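Local structure of nitrite transporter NirC (Salmonella enterica subsp. enterica serovar Typhimurium, 4FC4) at residues N7-N12 against M170-E175; I67-V72 against S77-G82; L71-G76 against L166-A171. The protein carries nitrite across the bacterial inner membrane in both directions, uptake and export, as a channel of the formate/nitrite transporter family. All coordinates share one frame; numbering follows the deposited sequence.

Contact 1. Residues N7-N12 against M170-E175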
ATOM      1  N   ASN B   7      17.740   7.021 -24.563  1.00 51.51           N
ATOM      2  CA  ASN B   7      17.177   6.810 -25.916  1.00 52.66           C
ATOM      3  C   ASN B   7      15.673   6.838 -25.966  1.00 53.22           C
ATOM      4  O   ASN B   7      15.125   7.393 -26.902  1.00 57.72           O
ATOM      5  CB  ASN B   7      17.708   5.555 -26.592  1.00 53.07           C
ATOM      6  CG  ASN B   7      19.180   5.673 -26.944  1.00 56.70           C
ATOM      7  OD1 ASN B   7      19.894   4.676 -26.953  1.00 60.28           O
ATOM      8  ND2 ASN B   7      19.649   6.896 -27.192  1.00 55.44           N
ATOM      9  N   LYS B   8      15.013   6.262 -24.959  1.00 50.33           N
ATOM     10  CA  LYS B   8      13.579   6.441 -24.784  1.00 49.59           C
ATOM     11  C   LYS B   8      13.115   7.902 -24.656  1.00 48.96           C
ATOM     12  O   LYS B   8      12.132   8.295 -25.300  1.00 50.99           O
ATOM     13  CB  LYS B   8      13.086   5.609 -23.609  1.00 49.82           C
ATOM     14  CG  LYS B   8      12.702   4.181 -23.966  1.00 50.60           C
ATOM     15  CD  LYS B   8      13.188   3.177 -22.918  1.00 52.08           C
ATOM     16  CE  LYS B   8      12.072   2.232 -22.507  1.00 54.04           C
ATOM     17  NZ  LYS B   8      12.655   1.299 -21.511  1.00 57.70           N
ATOM     18  N   CYS B   9      13.827   8.717 -23.870  1.00 47.20           N
ATOM     19  CA  CYS B   9      13.498  10.150 -23.776  1.00 46.98           C
ATOM     20  C   CYS B   9      13.685  10.894 -25.081  1.00 49.41           C
ATOM     21  O   CYS B   9      12.880  11.742 -25.472  1.00 49.60           O
ATOM     22  CB  CYS B   9      14.367  10.813 -22.743  1.00 48.92           C
ATOM     23  SG  CYS B   9      14.066  10.244 -21.070  1.00 51.70           S
ATOM     24  N   ALA B  10      14.789  10.581 -25.722  1.00 51.13           N
ATOM     25  CA  ALA B  10      15.107  11.053 -27.029  1.00 56.66           C
ATOM     26  C   ALA B  10      14.080  10.595 -28.112  1.00 57.64           C
ATOM     27  O   ALA B  10      13.769  11.365 -29.017  1.00 58.82           O
ATOM     28  CB  ALA B  10      16.527  10.597 -27.384  1.00 60.67           C
ATOM     29  N   ALA B  11      13.566   9.367 -28.031  1.00 54.50           N
ATOM     30  CA  ALA B  11      12.548   8.934 -28.994  1.00 51.63           C
ATOM     31  C   ALA B  11      11.271   9.688 -28.640  1.00 50.06           C
ATOM     32  O   ALA B  11      10.575  10.174 -29.516  1.00 52.48           O
ATOM     33  CB  ALA B  11      12.330   7.438 -28.972  1.00 45.57           C
ATOM     34  N   ASN B  12      10.995   9.857 -27.358  1.00 47.24           N
ATOM     35  CA  ASN B  12       9.837  10.635 -26.978  1.00 46.09           C
ATOM     36  C   ASN B  12       9.884  12.105 -27.495  1.00 48.66           C
ATOM     37  O   ASN B  12       8.875  12.706 -27.889  1.00 50.29           O
ATOM     38  CB  ASN B  12       9.710  10.585 -25.486  1.00 44.49           C
ATOM     39  CG  ASN B  12       8.366  11.072 -25.001  1.00 45.98           C
ATOM     40  OD1 ASN B  12       7.321  10.766 -25.575  1.00 49.56           O
ATOM     41  ND2 ASN B  12       8.387  11.849 -23.944  1.00 44.70           N
ATOM     42  N   MET B 170      12.144   7.662 -13.201  1.00 40.77           N
ATOM     43  CA  MET B 170      11.980   6.362 -12.527  1.00 41.45           C
ATOM     44  C   MET B 170      10.831   5.544 -13.113  1.00 40.12           C
ATOM     45  O   MET B 170      10.906   4.332 -13.195  1.00 39.82           O
ATOM     46  CB  MET B 170      11.808   6.530 -11.026  1.00 39.12           C
ATOM     47  CG  MET B 170      13.018   7.066 -10.278  1.00 41.90           C
ATOM     48  SD  MET B 170      12.623   7.126  -8.522  1.00 47.12           S
ATOM     49  CE  MET B 170      12.992   5.465  -8.080  1.00 52.92           C
ATOM     50  N   ALA B 171       9.747   6.229 -13.484  1.00 42.47           N
ATOM     51  CA  ALA B 171       8.616   5.584 -14.172  1.00 39.87           C
ATOM     52  C   ALA B 171       9.057   4.972 -15.491  1.00 40.91           C
ATOM     53  O   ALA B 171       8.704   3.829 -15.780  1.00 44.41           O
ATOM     54  CB  ALA B 171       7.479   6.564 -14.385  1.00 32.84           C
ATOM     55  N   ILE B 172       9.894   5.683 -16.258  1.00 42.50           N
ATOM     56  CA  ILE B 172      10.389   5.103 -17.507  1.00 42.54           C
ATOM     57  C   ILE B 172      11.204   3.834 -17.284  1.00 47.63           C
ATOM     58  O   ILE B 172      11.145   2.913 -18.108  1.00 49.33           O
ATOM     59  CB  ILE B 172      11.158   6.107 -18.358  1.00 45.75           C
ATOM     60  CG1 ILE B 172      10.178   7.074 -18.999  1.00 44.03           C
ATOM     61  CG2 ILE B 172      11.932   5.405 -19.470  1.00 42.73           C
ATOM     62  CD1 ILE B 172      10.857   8.275 -19.614  1.00 48.97           C
ATOM     63  N   ARG B 173      11.930   3.776 -16.157  1.00 49.17           N
ATOM     64  CA  ARG B 173      12.864   2.681 -15.821  1.00 45.15           C
ATOM     65  C   ARG B 173      12.249   1.478 -15.084  1.00 45.88           C
ATOM     66  O   ARG B 173      12.942   0.501 -14.773  1.00 46.42           O
ATOM     67  CB  ARG B 173      13.980   3.279 -14.995  1.00 43.95           C
ATOM     68  CG  ARG B 173      14.815   4.232 -15.850  1.00 46.97           C
ATOM     69  CD  ARG B 173      15.737   5.079 -15.002  1.00 46.47           C
ATOM     70  NE  ARG B 173      16.655   4.278 -14.189  1.00 48.57           N
ATOM     71  CZ  ARG B 173      17.794   3.760 -14.642  1.00 48.74           C
ATOM     72  NH1 ARG B 173      18.126   3.961 -15.891  1.00 47.21           N
ATOM     73  NH2 ARG B 173      18.592   3.041 -13.841  1.00 50.90           N
ATOM     74  N   THR B 174      10.963   1.575 -14.793  1.00 45.28           N
ATOM     75  CA  THR B 174      10.199   0.519 -14.090  1.00 50.64           C
ATOM     76  C   THR B 174       8.909   0.139 -14.837  1.00 46.83           C
ATOM     77  O   THR B 174       8.502   0.796 -15.804  1.00 47.64           O
ATOM     78  CB  THR B 174       9.849   0.940 -12.619  1.00 49.29           C
ATOM     79  OG1 THR B 174       9.155   2.212 -12.588  1.00 44.80           O
ATOM     80  CG2 THR B 174      11.158   1.036 -11.777  1.00 46.14           C
ATOM     81  N   GLU B 175       8.263  -0.895 -14.339  1.00 47.57           N
ATOM     82  CA  GLU B 175       7.038  -1.477 -14.920  1.00 50.16           C
ATOM     83  C   GLU B 175       5.846  -1.444 -13.938  1.00 49.91           C
ATOM     84  O   GLU B 175       6.008  -1.362 -12.719  1.00 52.87           O
ATOM     85  CB  GLU B 175       7.357  -2.921 -15.332  1.00 56.73           C
ATOM     86  CG  GLU B 175       7.338  -3.267 -16.835  1.00 69.42           C
ATOM     87  CD  GLU B 175       7.680  -2.115 -17.794  1.00 69.15           C
ATOM     88  OE1 GLU B 175       8.846  -2.061 -18.226  1.00 67.87           O
ATOM     89  OE2 GLU B 175       6.791  -1.292 -18.140  1.00 61.09           O
TER

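Contact 2. Residues I67-V72 against S77-G82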
ATOM      1  N   ILE B  67      -2.035  11.505  -7.596  1.00 45.41           N
ATOM      2  CA  ILE B  67      -2.923  11.357  -8.741  1.00 42.97           C
ATOM      3  C   ILE B  67      -2.491  12.289  -9.885  1.00 40.00           C
ATOM      4  O   ILE B  67      -2.608  11.928 -11.065  1.00 41.42           O
ATOM      5  CB  ILE B  67      -4.403  11.551  -8.323  1.00 40.42           C
ATOM      6  CG1 ILE B  67      -5.328  11.501  -9.548  1.00 40.02           C
ATOM      7  CG2 ILE B  67      -4.532  12.849  -7.558  1.00 41.62           C
ATOM      8  CD1 ILE B  67      -6.765  11.240  -9.237  1.00 37.35           C
ATOM      9  N   ALA B  68      -1.946  13.455  -9.550  1.00 37.52           N
ATOM     10  CA  ALA B  68      -1.700  14.489 -10.581  1.00 36.20           C
ATOM     11  C   ALA B  68      -0.777  13.958 -11.680  1.00 36.54           C
ATOM     12  O   ALA B  68      -1.112  14.003 -12.847  1.00 40.20           O
ATOM     13  CB  ALA B  68      -1.107  15.797  -9.978  1.00 37.61           C
ATOM     14  N   LEU B  69       0.390  13.446 -11.299  1.00 37.89           N
ATOM     15  CA  LEU B  69       1.341  12.959 -12.294  1.00 36.61           C
ATOM     16  C   LEU B  69       1.000  11.562 -12.756  1.00 35.15           C
ATOM     17  O   LEU B  69       1.354  11.189 -13.890  1.00 37.57           O
ATOM     18  CB  LEU B  69       2.756  13.053 -11.786  1.00 38.19           C
ATOM     19  CG  LEU B  69       3.824  12.887 -12.855  1.00 45.55           C
ATOM     20  CD1 LEU B  69       3.848  14.021 -13.904  1.00 37.36           C
ATOM     21  CD2 LEU B  69       5.146  12.760 -12.091  1.00 44.24           C
ATOM     22  N   THR B  70       0.303  10.811 -11.905  1.00 30.39           N
ATOM     23  CA  THR B  70      -0.225   9.522 -12.314  1.00 32.93           C
ATOM     24  C   THR B  70      -1.142   9.639 -13.533  1.00 37.99           C
ATOM     25  O   THR B  70      -0.951   8.891 -14.496  1.00 45.58           O
ATOM     26  CB  THR B  70      -0.981   8.832 -11.190  1.00 29.63           C
ATOM     27  OG1 THR B  70      -0.118   8.706 -10.041  1.00 28.49           O
ATOM     28  CG2 THR B  70      -1.486   7.496 -11.663  1.00 32.15           C
ATOM     29  N   LEU B  71      -2.096  10.577 -13.501  1.00 39.47           N
ATOM     30  CA  LEU B  71      -2.923  10.913 -14.663  1.00 37.58           C
ATOM     31  C   LEU B  71      -2.067  11.294 -15.844  1.00 38.40           C
ATOM     32  O   LEU B  71      -2.189  10.727 -16.891  1.00 38.69           O
ATOM     33  CB  LEU B  71      -3.939  12.045 -14.343  1.00 36.38           C
ATOM     34  CG  LEU B  71      -5.050  11.736 -13.299  1.00 37.13           C
ATOM     35  CD1 LEU B  71      -5.949  12.943 -13.057  1.00 30.59           C
ATOM     36  CD2 LEU B  71      -5.866  10.483 -13.658  1.00 30.30           C
ATOM     37  N   VAL B  72      -1.238  12.312 -15.686  1.00 41.26           N
ATOM     38  CA  VAL B  72      -0.385  12.785 -16.772  1.00 38.57           C
ATOM     39  C   VAL B  72       0.364  11.623 -17.456  1.00 40.46           C
ATOM     40  O   VAL B  72       0.363  11.533 -18.683  1.00 38.74           O
ATOM     41  CB  VAL B  72       0.610  13.890 -16.257  1.00 38.68           C
ATOM     42  CG1 VAL B  72       1.668  14.232 -17.317  1.00 40.05           C
ATOM     43  CG2 VAL B  72      -0.154  15.166 -15.886  1.00 33.03           C
ATOM     44  N   SER B  77      -0.712  12.432 -21.757  1.00 43.22           N
ATOM     45  CA  SER B  77      -0.888  13.886 -21.989  1.00 41.83           C
ATOM     46  C   SER B  77       0.483  14.563 -22.275  1.00 42.69           C
ATOM     47  O   SER B  77       1.492  13.906 -22.300  1.00 43.21           O
ATOM     48  CB  SER B  77      -1.526  14.494 -20.757  1.00 39.28           C
ATOM     49  OG  SER B  77      -0.659  14.310 -19.658  1.00 38.48           O
ATOM     50  N   GLU B  78       0.543  15.870 -22.449  1.00 42.95           N
ATOM     51  CA  GLU B  78       1.874  16.531 -22.570  1.00 45.90           C
ATOM     52  C   GLU B  78       2.116  17.614 -21.513  1.00 44.07           C
ATOM     53  O   GLU B  78       1.370  18.563 -21.437  1.00 47.06           O
ATOM     54  CB  GLU B  78       2.101  17.069 -23.990  1.00 42.42           C
ATOM     55  CG  GLU B  78       1.893  15.985 -25.039  1.00 44.75           C
ATOM     56  CD  GLU B  78       3.013  14.915 -25.102  1.00 47.90           C
ATOM     57  OE1 GLU B  78       4.122  15.105 -24.526  1.00 51.42           O
ATOM     58  OE2 GLU B  78       2.823  13.886 -25.812  1.00 51.04           O
ATOM     59  N   LEU B  79       3.143  17.440 -20.693  1.00 43.52           N
ATOM     60  CA  LEU B  79       3.381  18.261 -19.519  1.00 42.25           C
ATOM     61  C   LEU B  79       4.635  19.054 -19.769  1.00 43.59           C
ATOM     62  O   LEU B  79       5.688  18.504 -20.058  1.00 42.64           O
ATOM     63  CB  LEU B  79       3.565  17.365 -18.262  1.00 39.74           C
ATOM     64  CG  LEU B  79       3.643  18.086 -16.893  1.00 37.90           C
ATOM     65  CD1 LEU B  79       2.444  19.021 -16.696  1.00 31.02           C
ATOM     66  CD2 LEU B  79       3.815  17.105 -15.686  1.00 33.03           C
ATOM     67  N   PHE B  80       4.529  20.372 -19.661  1.00 48.90           N
ATOM     68  CA  PHE B  80       5.646  21.216 -20.007  1.00 46.07           C
ATOM     69  C   PHE B  80       6.871  20.849 -19.159  1.00 46.86           C
ATOM     70  O   PHE B  80       7.990  20.827 -19.693  1.00 46.79           O
ATOM     71  CB  PHE B  80       5.289  22.708 -19.881  1.00 47.76           C
ATOM     72  CG  PHE B  80       6.482  23.585 -19.597  1.00 47.09           C
ATOM     73  CD1 PHE B  80       6.917  23.786 -18.274  1.00 44.47           C
ATOM     74  CD2 PHE B  80       7.205  24.173 -20.653  1.00 44.66           C
ATOM     75  CE1 PHE B  80       8.038  24.574 -18.015  1.00 47.41           C
ATOM     76  CE2 PHE B  80       8.334  24.949 -20.393  1.00 44.12           C
ATOM     77  CZ  PHE B  80       8.749  25.159 -19.079  1.00 45.19           C
ATOM     78  N   THR B  81       6.675  20.546 -17.866  1.00 43.01           N
ATOM     79  CA  THR B  81       7.836  20.370 -16.976  1.00 43.07           C
ATOM     80  C   THR B  81       8.620  19.132 -17.351  1.00 43.01           C
ATOM     81  O   THR B  81       9.821  19.086 -17.182  1.00 47.46           O
ATOM     82  CB  THR B  81       7.456  20.368 -15.476  1.00 42.64           C
ATOM     83  OG1 THR B  81       6.412  19.415 -15.268  1.00 40.69           O
ATOM     84  CG2 THR B  81       6.955  21.781 -15.055  1.00 41.39           C
ATOM     85  N   GLY B  82       7.941  18.135 -17.913  1.00 44.91           N
ATOM     86  CA  GLY B  82       8.597  16.892 -18.359  1.00 43.49           C
ATOM     87  C   GLY B  82       9.259  17.144 -19.711  1.00 47.64           C
ATOM     88  O   GLY B  82      10.347  16.624 -19.982  1.00 49.60           O
TER
HETATM   89  O   HOH W   1       3.070  12.352 -20.214  1.00 45.60           O

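Contact 3. Residues L71-G76 against L166-A171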
ATOM      1  N   LEU B  71      -2.096  10.577 -13.501  1.00 39.47           N
ATOM      2  CA  LEU B  71      -2.923  10.913 -14.663  1.00 37.58           C
ATOM      3  C   LEU B  71      -2.067  11.294 -15.844  1.00 38.40           C
ATOM      4  O   LEU B  71      -2.189  10.727 -16.891  1.00 38.69           O
ATOM      5  CB  LEU B  71      -3.939  12.045 -14.343  1.00 36.38           C
ATOM      6  CG  LEU B  71      -5.050  11.736 -13.299  1.00 37.13           C
ATOM      7  CD1 LEU B  71      -5.949  12.943 -13.057  1.00 30.59           C
ATOM      8  CD2 LEU B  71      -5.866  10.483 -13.658  1.00 30.30           C
ATOM      9  N   VAL B  72      -1.238  12.312 -15.686  1.00 41.26           N
ATOM     10  CA  VAL B  72      -0.385  12.785 -16.772  1.00 38.57           C
ATOM     11  C   VAL B  72       0.364  11.623 -17.456  1.00 40.46           C
ATOM     12  O   VAL B  72       0.363  11.533 -18.683  1.00 38.74           O
ATOM     13  CB  VAL B  72       0.610  13.890 -16.257  1.00 38.68           C
ATOM     14  CG1 VAL B  72       1.668  14.232 -17.317  1.00 40.05           C
ATOM     15  CG2 VAL B  72      -0.154  15.166 -15.886  1.00 33.03           C
ATOM     16  N   ILE B  73       0.903  10.663 -16.677  1.00 39.72           N
ATOM     17  CA  ILE B  73       1.825   9.685 -17.284  1.00 39.26           C
ATOM     18  C   ILE B  73       1.093   8.454 -17.817  1.00 37.54           C
ATOM     19  O   ILE B  73       1.382   7.946 -18.899  1.00 38.95           O
ATOM     20  CB  ILE B  73       2.935   9.255 -16.301  1.00 37.95           C
ATOM     21  CG1 ILE B  73       3.869  10.441 -15.937  1.00 40.29           C
ATOM     22  CG2 ILE B  73       3.722   8.082 -16.851  1.00 32.69           C
ATOM     23  CD1 ILE B  73       4.873  10.076 -14.851  1.00 35.35           C
ATOM     24  N   ILE B  74       0.099   8.015 -17.067  1.00 38.43           N
ATOM     25  CA  ILE B  74      -0.542   6.742 -17.292  1.00 34.88           C
ATOM     26  C   ILE B  74      -1.751   6.928 -18.198  1.00 37.25           C
ATOM     27  O   ILE B  74      -1.925   6.146 -19.086  1.00 36.38           O
ATOM     28  CB  ILE B  74      -0.941   6.102 -15.986  1.00 34.79           C
ATOM     29  CG1 ILE B  74       0.315   6.031 -15.099  1.00 36.15           C
ATOM     30  CG2 ILE B  74      -1.629   4.725 -16.215  1.00 29.18           C
ATOM     31  CD1 ILE B  74       1.232   4.812 -15.360  1.00 36.47           C
ATOM     32  N   ALA B  75      -2.556   7.965 -18.005  1.00 38.61           N
ATOM     33  CA  ALA B  75      -3.616   8.249 -18.974  1.00 40.44           C
ATOM     34  C   ALA B  75      -3.012   8.752 -20.295  1.00 38.44           C
ATOM     35  O   ALA B  75      -3.533   8.412 -21.349  1.00 38.50           O
ATOM     36  CB  ALA B  75      -4.662   9.237 -18.431  1.00 36.22           C
ATOM     37  N   GLY B  76      -1.954   9.574 -20.234  1.00 37.66           N
ATOM     38  CA  GLY B  76      -1.306  10.104 -21.445  1.00 35.77           C
ATOM     39  C   GLY B  76      -1.706  11.540 -21.625  1.00 39.07           C
ATOM     40  O   GLY B  76      -2.902  11.851 -21.550  1.00 42.83           O
ATOM     41  N   LEU B 166      12.396  13.410 -11.719  1.00 39.37           N
ATOM     42  CA  LEU B 166      12.860  12.163 -11.147  1.00 40.61           C
ATOM     43  C   LEU B 166      11.751  11.090 -11.193  1.00 45.68           C
ATOM     44  O   LEU B 166      12.031   9.918 -11.469  1.00 48.96           O
ATOM     45  CB  LEU B 166      13.416  12.359  -9.729  1.00 39.91           C
ATOM     46  CG  LEU B 166      14.896  12.805  -9.797  1.00 42.12           C
ATOM     47  CD1 LEU B 166      15.329  13.576  -8.540  1.00 42.12           C
ATOM     48  CD2 LEU B 166      15.834  11.639 -10.102  1.00 38.84           C
ATOM     49  N   ALA B 167      10.491  11.499 -10.975  1.00 41.30           N
ATOM     50  CA  ALA B 167       9.365  10.593 -11.018  1.00 37.13           C
ATOM     51  C   ALA B 167       9.195  10.103 -12.459  1.00 38.45           C
ATOM     52  O   ALA B 167       9.015   8.919 -12.714  1.00 38.18           O
ATOM     53  CB  ALA B 167       8.119  11.305 -10.519  1.00 37.24           C
ATOM     54  N   ILE B 168       9.325  11.009 -13.419  1.00 39.24           N
ATOM     55  CA  ILE B 168       9.142  10.619 -14.818  1.00 38.42           C
ATOM     56  C   ILE B 168      10.192   9.621 -15.271  1.00 40.31           C
ATOM     57  O   ILE B 168       9.880   8.592 -15.897  1.00 44.29           O
ATOM     58  CB  ILE B 168       9.149  11.852 -15.718  1.00 37.79           C
ATOM     59  CG1 ILE B 168       7.896  12.705 -15.391  1.00 34.67           C
ATOM     60  CG2 ILE B 168       9.229  11.392 -17.135  1.00 37.27           C
ATOM     61  CD1 ILE B 168       7.945  14.088 -15.972  1.00 32.55           C
ATOM     62  N   TRP B 169      11.431   9.928 -14.895  1.00 41.89           N
ATOM     63  CA  TRP B 169      12.607   9.102 -15.086  1.00 41.80           C
ATOM     64  C   TRP B 169      12.425   7.723 -14.504  1.00 41.80           C
ATOM     65  O   TRP B 169      12.574   6.709 -15.218  1.00 43.06           O
ATOM     66  CB  TRP B 169      13.772   9.795 -14.400  1.00 42.31           C
ATOM     67  CG  TRP B 169      15.132   9.156 -14.604  1.00 42.36           C
ATOM     68  CD1 TRP B 169      15.850   8.390 -13.696  1.00 41.50           C
ATOM     69  CD2 TRP B 169      15.981   9.239 -15.799  1.00 43.14           C
ATOM     70  NE1 TRP B 169      17.048   7.988 -14.238  1.00 44.28           N
ATOM     71  CE2 TRP B 169      17.187   8.464 -15.497  1.00 45.64           C
ATOM     72  CE3 TRP B 169      15.858   9.847 -17.051  1.00 42.84           C
ATOM     73  CZ2 TRP B 169      18.215   8.309 -16.422  1.00 49.37           C
ATOM     74  CZ3 TRP B 169      16.889   9.690 -17.974  1.00 45.52           C
ATOM     75  CH2 TRP B 169      18.047   8.941 -17.674  1.00 49.12           C
ATOM     76  N   MET B 170      12.144   7.662 -13.201  1.00 40.77           N
ATOM     77  CA  MET B 170      11.980   6.362 -12.527  1.00 41.45           C
ATOM     78  C   MET B 170      10.831   5.544 -13.113  1.00 40.12           C
ATOM     79  O   MET B 170      10.906   4.332 -13.195  1.00 39.82           O
ATOM     80  CB  MET B 170      11.808   6.530 -11.026  1.00 39.12           C
ATOM     81  CG  MET B 170      13.018   7.066 -10.278  1.00 41.90           C
ATOM     82  SD  MET B 170      12.623   7.126  -8.522  1.00 47.12           S
ATOM     83  CE  MET B 170      12.992   5.465  -8.080  1.00 52.92           C
ATOM     84  N   ALA B 171       9.747   6.229 -13.484  1.00 42.47           N
ATOM     85  CA  ALA B 171       8.616   5.584 -14.172  1.00 39.87           C
ATOM     86  C   ALA B 171       9.057   4.972 -15.491  1.00 40.91           C
ATOM     87  O   ALA B 171       8.704   3.829 -15.780  1.00 44.41           O
ATOM     88  CB  ALA B 171       7.479   6.564 -14.385  1.00 32.84           C
TER

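Contact 1. Residues N7-N12 against M170-E175
I172 carries most of this contact, reaching across from the C-terminal end of helix 150-172 to meet C9 and K8 on helix 3-22. The CA atoms of I172 and K8 are 8.1 Å apart, and the CB of I172 sets off toward the other helix. CG1 stands anti to the carbonyl carbon (chi1 -74°) and the chain runs on extended, which carries CD1 out to the sulfur of C9: CD1 lies 4.0 Å from SG, an apolar touch on the buried side. The other branch, CG2, is the one K8 passes, with CD of K8 4.3 Å from CG2 of I172. The lysine chain is bent at chi2 and chi3, and NZ finishes 4.1 Å from the carbonyl O of I172, too far for a hydrogen bond. The carboxylate of E175 sits beyond it, with OE1 of E175 6.0 Å from NZ of K8, and any attraction between these two exposed, opposite charges is probably weak.

In the FNT fold, helix 3-22 precedes the six predicted membrane spans, and here it is held against the end of one of them. F86 of helix 80-93 packs on I172 while L89 of the same helix packs on C9, so a third helix flanks the pair. R173 adds a polar tie, NH1 bonding T5 OG1 back on helix 3-22 while NE bonds I74 O of a second subunit.

Where helix 150-172 gives way to the following turn, M170 O takes the hydroxyl of T174, whose OG1 is 2.8 Å away and tilted 31° from the carbonyl plane. The same oxygen also receives a weak bond from R173 N, and K179 NZ bonds A171 O and T174 O.

Contact 2. Residues I67-V72 against S77-G82
V72 lays its CG1 methyl over S77 and L79. That branch is anti to the backbone N (chi1 171°), which aims it across the break: CG1 comes 3.3 Å from S77 OG and 3.8 Å from L79 CB. The break itself is a family trait. In the FNT fold this transmembrane helix is interrupted, helix 67-75 and helix 80-93 being joined by a short non-helical link, and the contact lays residues of that link, S77 and L79, against helix 67-75.

One turn before V72, L69 completes the apolar part. Its CD1 meets CD2 of L79 at 3.6 Å, the two leucine side chains crossing at about a right angle. L79 occupies the N-cap position of helix 80-93, but its side chain serves packing here, with V199 of helix 198-209 touching it as well.

E78, between S77 and L79, points away from V72's helix. Its carboxylate makes a salt bridge through OE2 to R15 NH2, and OE1 is hydrogen-bonded to H83 NE2, while N112 holds the backbone on either side of L79, ND2 bonding E78 O and OD1 taking F80 N.

The polar side of the contact centres on the carbonyl of V72. S77 OG, at chi1 62° in the crowded position between its own N and carbonyl carbon, donates to V72 O over 3.1 Å, in the carbonyl plane and on a lone pair. A water donates to V72 O at 3.2 Å and to S77 O at 3.0 Å.

Contact 3. Residues L71-G76 against L166-A171
I73 pushes its end methyl against I168, and this is the close part of the contact: CD1 of I73 stands 4.0 Å from CG1 of I168. With CG1 of I73 anti to the carbonyl carbon (chi1 -65°) and the chain extended beyond it, CD1 is the atom that leads toward helix 150-172, and the two isoleucines meet at a slant. One turn along that helix the fit slackens. A171 turns its CB toward I73, yet CB stays 4.4 Å from CD1. I73 itself is only partly buried, whereas I168 and A171 are buried. No hydrogen bond joins the segments; the helices come together through methyl and methylene groups, with the CA atoms of I73 and I168 7.8 Å apart.

I73 sits within a wider pi-type turn at 71-75, and at G76 the chain leaves helical geometry with phi at 104°, backbone angles that call for glycine. The carbonyls released there look outward to another molecule: I74 O, A75 O and G76 O accept bonds from R173, W169 and Y245 of a third subunit, part of the pentamer's interface.

Within the subunit, helix 177-192 touches both segments, I183 on I73 and C186 on A167, while M85 and F86 of helix 80-93 pack on I168.

How the contacts relate
Contact 2 is the innermost, its centre about 7 Å from the centre of the chain; the centre of contact 3 lies at about 11 Å and that of contact 1 at about 18 Å, where solvent reaches K8. Contacts 2 and 3 share helix 67-75 and touch, L69 CD2 packing on A167 CB at 3.7 Å; contacts 1 and 3 share helix 150-172, with C9 touching W169. Chemistry follows position. Deep in the fold, contact 2 combines apolar packing with a serine and a water on one carbonyl; contact 3 is purely apolar between its segments; contact 1 mixes an apolar touch with a lysine whose charged end has no close ionic partner across it.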